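Local coordinates for trehalose-6-phosphate phosphatase-related protein (Thermoplasma acidophilum, PDB 1U02) that removes the phosphate from trehalose 6-phosphate to release free trehalose, a magnesium-dependent hydrolysis of the HAD type, at residues I4-D9 with F39-V44; P173-G178 with L194-G199. All blocks are in the same frame, centred on the assembly; numbering follows the deposited sequence.

Contact 1. Residues I4-D9 with F39-V44; sequences IFLDYD and FDTYIV. With MG (magnesium ion), chain B; NA (sodium ion), chain C.
Phe5 and Tyr42 lie side by side and point the same way from neighbouring parallel strands, their ring planes at 22° but slid apart, centroids 5.1 Å from each other, with little overlap. Phe5 CE1 sits over one face of the Tyr42 ring, 3.7 Å from Tyr42 CG, while the edge of the Phe5 ring, near its plane, receives Val44 CG2. With CG anti to the carbonyl carbon (chi1 -64°), Phe5 leans its ring toward strand 40-44. Helix 161-169 covers this face through Ile165 and Val168. On the other face Ile4 lays CG2 alongside Thr41, 3.4 Å from Thr41 OG1, whose hydroxyl donates to Phe39 O, just before strand 40-44. Leu6 and Ile43 follow on the same face; Leu35 of helix 26-38 packs on Ile4, and Ile32 and Leu35 on Leu6, as expected of the right-handed beta-alpha-beta crossover that joins the strands. Four backbone bonds pair them, among them Leu6 N to Tyr42 O at 2.8 Å.

Past this apolar stretch the first strand delivers Asp7, the probable nucleophile, to the magnesium. The ion is bound by Asp7 OD2 at 2.1 Å and by the backbone O of Asp9 at 2.0 Å; three waters and Asp179 complete the shell. Asp9 also binds sodium through OD1 and pairs with Arg47 through OD2. Asp7 OD2 is tied to magnesium and Thr11, OD1 to Lys161 and a metal-bound water; this fixes the carboxylate's rotation, consistent with a HAD nucleophile that keeps one oxygen on magnesium and turns the other toward the phosphate.

Contact 2. Residues P173-G178 with L194-G199; sequences PAIIAG and LTIKVG
Ala174 opens the pairing by accepting a bond from Leu194 N at its O, 2.9 Å away. Next, Ile175 lies beside Leu194 with both side chains pointing the same way, Ile175 CG1 at 4.1 Å from Leu194 CB. With CG1 anti to the carbonyl carbon (chi1 -67°), the CG2 branch of Ile175 is left anti to the backbone N and meets Ile196 CD1 at 3.7 Å, the two isoleucines meeting at a slant. Ile222 and Met215 of helix 212-229 pack on this face, against Ile175 and Ile196 respectively.

Ile176 turns to the opposite face with Thr195, and its backbone is held at both polar atoms: N donates to Leu194 O, and O accepts from Ile196 N at 2.7 Å. Thr195 OG1 is bonded to Lys206 N beyond the strand. The two strands run parallel and flank helix 181-188 in the chain, forming a beta-alpha-beta unit of the Rossmann-like HAD core.

Ala177 returns to the face of Ile175, its CB 3.9 Å from Ile196 CB, where the small methyl touches Met215. Gly178 then donates its N to Ile196 O and accepts Val198 N at its own O, 2.9 Å away. Lys197, on the same face as Ile176, is bent at chi2 (72°) and chi4, which carries its ammonium forward alongside the chain to Val198 O at 3.1 Å, while CD passes Gly178 O at 3.9 Å.

Contact 1 closes before contact 2 opens along the chain, yet their centres lie only 10 Å apart, because strands 3-7 and 174-178 are neighbours in one mixed sheet. The four strands run in the order 40-44, 3-7, 174-178, 194-198 in that sheet, all parallel. Phe5 N and Phe5 O face Ile175 O and Ala177 N, at 2.8 Å and 3.0 Å, in probable hydrogen bonds that join the two contacts. Each contact belongs to its own beta-alpha-beta unit, with helix 26-38 or helix 181-188 between its strands. Asp7 CB packs on Gly178 CA, and the C-terminal ends of the two central strands lie together beside the magnesium, where Asp179, directly after Gly178, completes the aspartate set begun by Asp7 and Asp9.

Contact 1. Residues I4-D9 with F39-V44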
ATOM      1  N   ILE A   4      14.979  -1.174   4.684  1.00 19.14           N
ATOM      2  CA  ILE A   4      13.860  -0.509   5.329  1.00 16.99           C
ATOM      3  C   ILE A   4      12.664  -0.589   4.388  1.00 16.81           C
ATOM      4  O   ILE A   4      12.749  -0.223   3.216  1.00 18.29           O
ATOM      5  CB  ILE A   4      14.162   0.966   5.688  1.00 18.51           C
ATOM      6  CG1 ILE A   4      12.949   1.573   6.395  1.00 17.98           C
ATOM      7  CG2 ILE A   4      14.494   1.760   4.450  1.00 20.76           C
ATOM      8  CD1 ILE A   4      13.226   2.903   7.054  1.00 25.12           C
ATOM      9  N   PHE A   5      11.563  -1.108   4.914  1.00 14.19           N
ATOM     10  CA  PHE A   5      10.325  -1.275   4.166  1.00 14.75           C
ATOM     11  C   PHE A   5       9.290  -0.370   4.813  1.00 12.72           C
ATOM     12  O   PHE A   5       8.962  -0.531   5.987  1.00 13.33           O
ATOM     13  CB  PHE A   5       9.875  -2.732   4.248  1.00 13.87           C
ATOM     14  CG  PHE A   5      10.830  -3.700   3.607  1.00 15.70           C
ATOM     15  CD1 PHE A   5      10.702  -4.031   2.259  1.00 15.24           C
ATOM     16  CD2 PHE A   5      11.860  -4.284   4.350  1.00 16.12           C
ATOM     17  CE1 PHE A   5      11.580  -4.935   1.650  1.00 17.57           C
ATOM     18  CE2 PHE A   5      12.750  -5.190   3.755  1.00 19.01           C
ATOM     19  CZ  PHE A   5      12.607  -5.517   2.399  1.00 18.98           C
ATOM     20  N   LEU A   6       8.771   0.580   4.046  1.00 12.46           N
ATOM     21  CA  LEU A   6       7.799   1.526   4.577  1.00 11.47           C
ATOM     22  C   LEU A   6       6.471   1.527   3.836  1.00 12.97           C
ATOM     23  O   LEU A   6       6.440   1.665   2.615  1.00 12.09           O
ATOM     24  CB  LEU A   6       8.373   2.946   4.516  1.00 11.94           C
ATOM     25  CG  LEU A   6       9.746   3.187   5.142  1.00 13.49           C
ATOM     26  CD1 LEU A   6      10.307   4.535   4.686  1.00 12.31           C
ATOM     27  CD2 LEU A   6       9.620   3.124   6.654  1.00 13.99           C
ATOM     28  N   ASP A   7       5.380   1.377   4.581  1.00 12.50           N
ATOM     29  CA  ASP A   7       4.046   1.441   3.999  1.00 12.24           C
ATOM     30  C   ASP A   7       3.880   2.925   3.669  1.00 11.85           C
ATOM     31  O   ASP A   7       4.579   3.766   4.237  1.00 10.68           O
ATOM     32  CB  ASP A   7       3.000   1.011   5.036  1.00 14.28           C
ATOM     33  CG  ASP A   7       1.575   1.304   4.593  1.00 13.64           C
ATOM     34  OD1 ASP A   7       1.173   0.852   3.504  1.00 16.06           O
ATOM     35  OD2 ASP A   7       0.850   1.986   5.344  1.00 16.98           O
ATOM     36  N   TYR A   8       2.965   3.255   2.766  1.00 10.89           N
ATOM     37  CA  TYR A   8       2.761   4.651   2.386  1.00 11.99           C
ATOM     38  C   TYR A   8       1.565   5.302   3.093  1.00 12.29           C
ATOM     39  O   TYR A   8       1.739   6.128   3.997  1.00 11.26           O
ATOM     40  CB  TYR A   8       2.580   4.759   0.861  1.00 10.49           C
ATOM     41  CG  TYR A   8       2.636   6.170   0.329  1.00 11.70           C
ATOM     42  CD1 TYR A   8       3.831   6.895   0.344  1.00 10.08           C
ATOM     43  CD2 TYR A   8       1.495   6.795  -0.168  1.00  8.09           C
ATOM     44  CE1 TYR A   8       3.888   8.209  -0.121  1.00  9.45           C
ATOM     45  CE2 TYR A   8       1.540   8.120  -0.639  1.00  9.50           C
ATOM     46  CZ  TYR A   8       2.741   8.816  -0.610  1.00  9.27           C
ATOM     47  OH  TYR A   8       2.798  10.119  -1.059  1.00  8.96           O
ATOM     48  N   ASP A   9       0.353   4.933   2.684  1.00 11.07           N
ATOM     49  CA  ASP A   9      -0.846   5.511   3.283  1.00 12.15           C
ATOM     50  C   ASP A   9      -1.008   5.196   4.762  1.00 12.61           C
ATOM     51  O   ASP A   9      -0.976   4.036   5.174  1.00 12.98           O
ATOM     52  CB  ASP A   9      -2.082   5.058   2.517  1.00 12.90           C
ATOM     53  CG  ASP A   9      -2.043   5.495   1.073  1.00 13.87           C
ATOM     54  OD1 ASP A   9      -2.058   6.721   0.825  1.00 13.67           O
ATOM     55  OD2 ASP A   9      -1.978   4.616   0.194  1.00 15.64           O
ATOM     56  N   PHE A  39      20.139   3.801   3.161  1.00 22.72           N
ATOM     57  CA  PHE A  39      19.518   2.490   3.300  1.00 24.15           C
ATOM     58  C   PHE A  39      18.823   2.042   2.024  1.00 23.31           C
ATOM     59  O   PHE A  39      18.318   2.870   1.265  1.00 22.79           O
ATOM     60  CB  PHE A  39      18.481   2.511   4.426  1.00 24.88           C
ATOM     61  CG  PHE A  39      19.020   2.971   5.743  1.00 28.15           C
ATOM     62  CD1 PHE A  39      19.182   4.327   6.010  1.00 27.77           C
ATOM     63  CD2 PHE A  39      19.361   2.046   6.726  1.00 30.32           C
ATOM     64  CE1 PHE A  39      19.676   4.758   7.239  1.00 31.29           C
ATOM     65  CE2 PHE A  39      19.857   2.465   7.961  1.00 31.38           C
ATOM     66  CZ  PHE A  39      20.014   3.825   8.218  1.00 31.38           C
ATOM     67  N   ASP A  40      18.805   0.731   1.788  1.00 22.26           N
ATOM     68  CA  ASP A  40      18.120   0.180   0.622  1.00 21.86           C
ATOM     69  C   ASP A  40      16.652   0.342   1.021  1.00 20.73           C
ATOM     70  O   ASP A  40      16.112  -0.441   1.804  1.00 20.01           O
ATOM     71  CB  ASP A  40      18.458  -1.303   0.438  1.00 25.26           C
ATOM     72  CG  ASP A  40      18.009  -1.842  -0.913  1.00 29.39           C
ATOM     73  OD1 ASP A  40      17.082  -1.256  -1.514  1.00 32.25           O
ATOM     74  OD2 ASP A  40      18.570  -2.860  -1.372  1.00 33.14           O
ATOM     75  N   THR A  41      16.019   1.377   0.489  1.00 18.80           N
ATOM     76  CA  THR A  41      14.643   1.689   0.839  1.00 19.59           C
ATOM     77  C   THR A  41      13.564   1.178  -0.105  1.00 18.59           C
ATOM     78  O   THR A  41      13.670   1.314  -1.324  1.00 19.50           O
ATOM     79  CB  THR A  41      14.496   3.213   0.997  1.00 20.88           C
ATOM     80  OG1 THR A  41      15.527   3.692   1.873  1.00 21.53           O
ATOM     81  CG2 THR A  41      13.138   3.564   1.581  1.00 22.08           C
ATOM     82  N   TYR A  42      12.525   0.588   0.483  1.00 17.31           N
ATOM     83  CA  TYR A  42      11.391   0.056  -0.260  1.00 15.72           C
ATOM     84  C   TYR A  42      10.081   0.637   0.246  1.00 15.37           C
ATOM     85  O   TYR A  42       9.840   0.683   1.454  1.00 15.41           O
ATOM     86  CB  TYR A  42      11.298  -1.465  -0.093  1.00 17.08           C
ATOM     87  CG  TYR A  42      12.284  -2.273  -0.887  1.00 17.58           C
ATOM     88  CD1 TYR A  42      11.918  -2.846  -2.101  1.00 19.29           C
ATOM     89  CD2 TYR A  42      13.571  -2.502  -0.411  1.00 19.89           C
ATOM     90  CE1 TYR A  42      12.806  -3.635  -2.821  1.00 21.26           C
ATOM     91  CE2 TYR A  42      14.475  -3.289  -1.128  1.00 22.53           C
ATOM     92  CZ  TYR A  42      14.080  -3.853  -2.330  1.00 22.68           C
ATOM     93  OH  TYR A  42      14.951  -4.649  -3.037  1.00 25.81           O
ATOM     94  N   ILE A  43       9.242   1.092  -0.676  1.00 13.50           N
ATOM     95  CA  ILE A  43       7.918   1.568  -0.305  1.00 13.87           C
ATOM     96  C   ILE A  43       7.078   0.312  -0.532  1.00 14.51           C
ATOM     97  O   ILE A  43       7.167  -0.300  -1.596  1.00 15.64           O
ATOM     98  CB  ILE A  43       7.391   2.681  -1.247  1.00 15.23           C
ATOM     99  CG1 ILE A  43       8.232   3.952  -1.092  1.00 16.89           C
ATOM    100  CG2 ILE A  43       5.926   2.974  -0.922  1.00 15.53           C
ATOM    101  CD1 ILE A  43       8.223   4.527   0.310  1.00 20.20           C
ATOM    102  N   VAL A  44       6.292  -0.095   0.461  1.00 14.29           N
ATOM    103  CA  VAL A  44       5.451  -1.283   0.323  1.00 15.85           C
ATOM    104  C   VAL A  44       4.019  -0.797   0.453  1.00 17.20           C
ATOM    105  O   VAL A  44       3.629  -0.282   1.497  1.00 18.73           O
ATOM    106  CB  VAL A  44       5.759  -2.322   1.411  1.00 17.36           C
ATOM    107  CG1 VAL A  44       4.912  -3.567   1.195  1.00 20.30           C
ATOM    108  CG2 VAL A  44       7.241  -2.675   1.376  1.00 19.17           C
TER
HETATM  109 MG    MG B 240      -1.234   2.007   5.355  1.00 17.96          MG
HETATM  110 NA    NA C 241      -3.521   8.641   1.939  1.00 28.18          NA
HETATM  111  O   HOH W   1      -1.490   1.877   3.286  1.00 20.72           O
HETATM  112  O   HOH W   2      -3.239   2.270   5.631  1.00 17.44           O
HETATM  113  O   HOH W   3      -1.301  -0.107   5.281  1.00 15.23           O
HETATM  114  O   HOH W   4      -5.988   8.138   2.211  1.00 17.60           O

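Contact 2. Residues P173-G178 with L194-G199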
ATOM      1  N   PRO A 173      18.782  -8.183   8.161  1.00 29.27           N
ATOM      2  CA  PRO A 173      18.220  -7.221   9.113  1.00 28.34           C
ATOM      3  C   PRO A 173      17.382  -6.173   8.390  1.00 26.36           C
ATOM      4  O   PRO A 173      17.763  -5.688   7.323  1.00 25.51           O
ATOM      5  CB  PRO A 173      19.461  -6.613   9.759  1.00 28.98           C
ATOM      6  CG  PRO A 173      20.432  -7.760   9.742  1.00 30.81           C
ATOM      7  CD  PRO A 173      20.240  -8.307   8.342  1.00 29.99           C
ATOM      8  N   ALA A 174      16.242  -5.814   8.964  1.00 24.07           N
ATOM      9  CA  ALA A 174      15.398  -4.822   8.321  1.00 23.03           C
ATOM     10  C   ALA A 174      14.449  -4.118   9.272  1.00 21.87           C
ATOM     11  O   ALA A 174      14.209  -4.563  10.397  1.00 21.73           O
ATOM     12  CB  ALA A 174      14.597  -5.478   7.195  1.00 22.07           C
ATOM     13  N   ILE A 175      13.939  -2.986   8.803  1.00 19.91           N
ATOM     14  CA  ILE A 175      12.968  -2.197   9.538  1.00 18.09           C
ATOM     15  C   ILE A 175      11.705  -2.296   8.693  1.00 17.55           C
ATOM     16  O   ILE A 175      11.770  -2.210   7.462  1.00 18.40           O
ATOM     17  CB  ILE A 175      13.399  -0.714   9.651  1.00 18.71           C
ATOM     18  CG1 ILE A 175      14.656  -0.599  10.522  1.00 21.19           C
ATOM     19  CG2 ILE A 175      12.273   0.114  10.248  1.00 18.96           C
ATOM     20  CD1 ILE A 175      15.213   0.816  10.627  1.00 21.47           C
ATOM     21  N   ILE A 176      10.568  -2.514   9.343  1.00 16.73           N
ATOM     22  CA  ILE A 176       9.297  -2.617   8.637  1.00 17.81           C
ATOM     23  C   ILE A 176       8.263  -1.791   9.389  1.00 17.41           C
ATOM     24  O   ILE A 176       8.010  -2.029  10.572  1.00 19.81           O
ATOM     25  CB  ILE A 176       8.827  -4.091   8.538  1.00 17.12           C
ATOM     26  CG1 ILE A 176       9.900  -4.933   7.838  1.00 17.22           C
ATOM     27  CG2 ILE A 176       7.518  -4.169   7.763  1.00 16.96           C
ATOM     28  CD1 ILE A 176       9.634  -6.434   7.862  1.00 17.05           C
ATOM     29  N   ALA A 177       7.672  -0.816   8.702  1.00 16.38           N
ATOM     30  CA  ALA A 177       6.683   0.071   9.307  1.00 15.67           C
ATOM     31  C   ALA A 177       5.353   0.067   8.557  1.00 15.50           C
ATOM     32  O   ALA A 177       5.325   0.096   7.326  1.00 13.65           O
ATOM     33  CB  ALA A 177       7.239   1.485   9.365  1.00 13.86           C
ATOM     34  N   GLY A 178       4.257   0.043   9.309  1.00 15.93           N
ATOM     35  CA  GLY A 178       2.933   0.030   8.704  1.00 16.26           C
ATOM     36  C   GLY A 178       1.876   0.448   9.708  1.00 17.93           C
ATOM     37  O   GLY A 178       2.163   0.520  10.904  1.00 19.10           O
ATOM     38  N   LEU A 194      12.822  -5.253  12.827  1.00 24.33           N
ATOM     39  CA  LEU A 194      12.456  -4.130  13.682  1.00 23.50           C
ATOM     40  C   LEU A 194      11.119  -3.617  13.155  1.00 23.37           C
ATOM     41  O   LEU A 194      11.067  -2.770  12.258  1.00 23.03           O
ATOM     42  CB  LEU A 194      13.519  -3.029  13.608  1.00 22.66           C
ATOM     43  CG  LEU A 194      13.535  -1.992  14.740  1.00 25.40           C
ATOM     44  CD1 LEU A 194      14.750  -1.087  14.587  1.00 24.76           C
ATOM     45  CD2 LEU A 194      12.256  -1.173  14.731  1.00 26.72           C
ATOM     46  N   THR A 195      10.042  -4.155  13.714  1.00 22.53           N
ATOM     47  CA  THR A 195       8.689  -3.798  13.312  1.00 22.25           C
ATOM     48  C   THR A 195       8.183  -2.537  14.007  1.00 22.43           C
ATOM     49  O   THR A 195       8.305  -2.393  15.224  1.00 22.52           O
ATOM     50  CB  THR A 195       7.735  -4.971  13.598  1.00 24.67           C
ATOM     51  OG1 THR A 195       7.943  -5.435  14.941  1.00 25.28           O
ATOM     52  CG2 THR A 195       8.008  -6.120  12.628  1.00 24.27           C
ATOM     53  N   ILE A 196       7.607  -1.629  13.224  1.00 20.53           N
ATOM     54  CA  ILE A 196       7.099  -0.367  13.753  1.00 18.85           C
ATOM     55  C   ILE A 196       5.631  -0.157  13.388  1.00 19.14           C
ATOM     56  O   ILE A 196       5.279  -0.081  12.209  1.00 16.56           O
ATOM     57  CB  ILE A 196       7.912   0.827  13.198  1.00 17.47           C
ATOM     58  CG1 ILE A 196       9.397   0.656  13.522  1.00 17.92           C
ATOM     59  CG2 ILE A 196       7.376   2.127  13.766  1.00 17.91           C
ATOM     60  CD1 ILE A 196      10.278   1.714  12.884  1.00 17.59           C
ATOM     61  N   LYS A 197       4.778  -0.050  14.398  1.00 19.95           N
ATOM     62  CA  LYS A 197       3.354   0.161  14.164  1.00 21.06           C
ATOM     63  C   LYS A 197       3.033   1.647  14.246  1.00 21.19           C
ATOM     64  O   LYS A 197       3.504   2.341  15.145  1.00 20.95           O
ATOM     65  CB  LYS A 197       2.528  -0.597  15.207  1.00 22.18           C
ATOM     66  CG  LYS A 197       1.020  -0.338  15.168  1.00 24.63           C
ATOM     67  CD  LYS A 197       0.354  -0.985  13.959  1.00 28.12           C
ATOM     68  CE  LYS A 197      -1.168  -0.972  14.086  1.00 29.85           C
ATOM     69  NZ  LYS A 197      -1.700   0.398  14.285  1.00 33.46           N
ATOM     70  N   VAL A 198       2.240   2.135  13.298  1.00 20.01           N
ATOM     71  CA  VAL A 198       1.845   3.535  13.294  1.00 20.47           C
ATOM     72  C   VAL A 198       0.353   3.593  13.592  1.00 22.50           C
ATOM     73  O   VAL A 198      -0.431   2.893  12.954  1.00 21.03           O
ATOM     74  CB  VAL A 198       2.080   4.202  11.920  1.00 20.90           C
ATOM     75  CG1 VAL A 198       1.655   5.666  11.976  1.00 18.25           C
ATOM     76  CG2 VAL A 198       3.546   4.081  11.518  1.00 18.35           C
ATOM     77  N   GLY A 199      -0.031   4.411  14.566  1.00 24.13           N
ATOM     78  CA  GLY A 199      -1.437   4.551  14.890  1.00 28.62           C
ATOM     79  C   GLY A 199      -1.948   3.729  16.054  1.00 32.26           C
ATOM     80  O   GLY A 199      -1.258   2.859  16.582  1.00 31.45           O
TER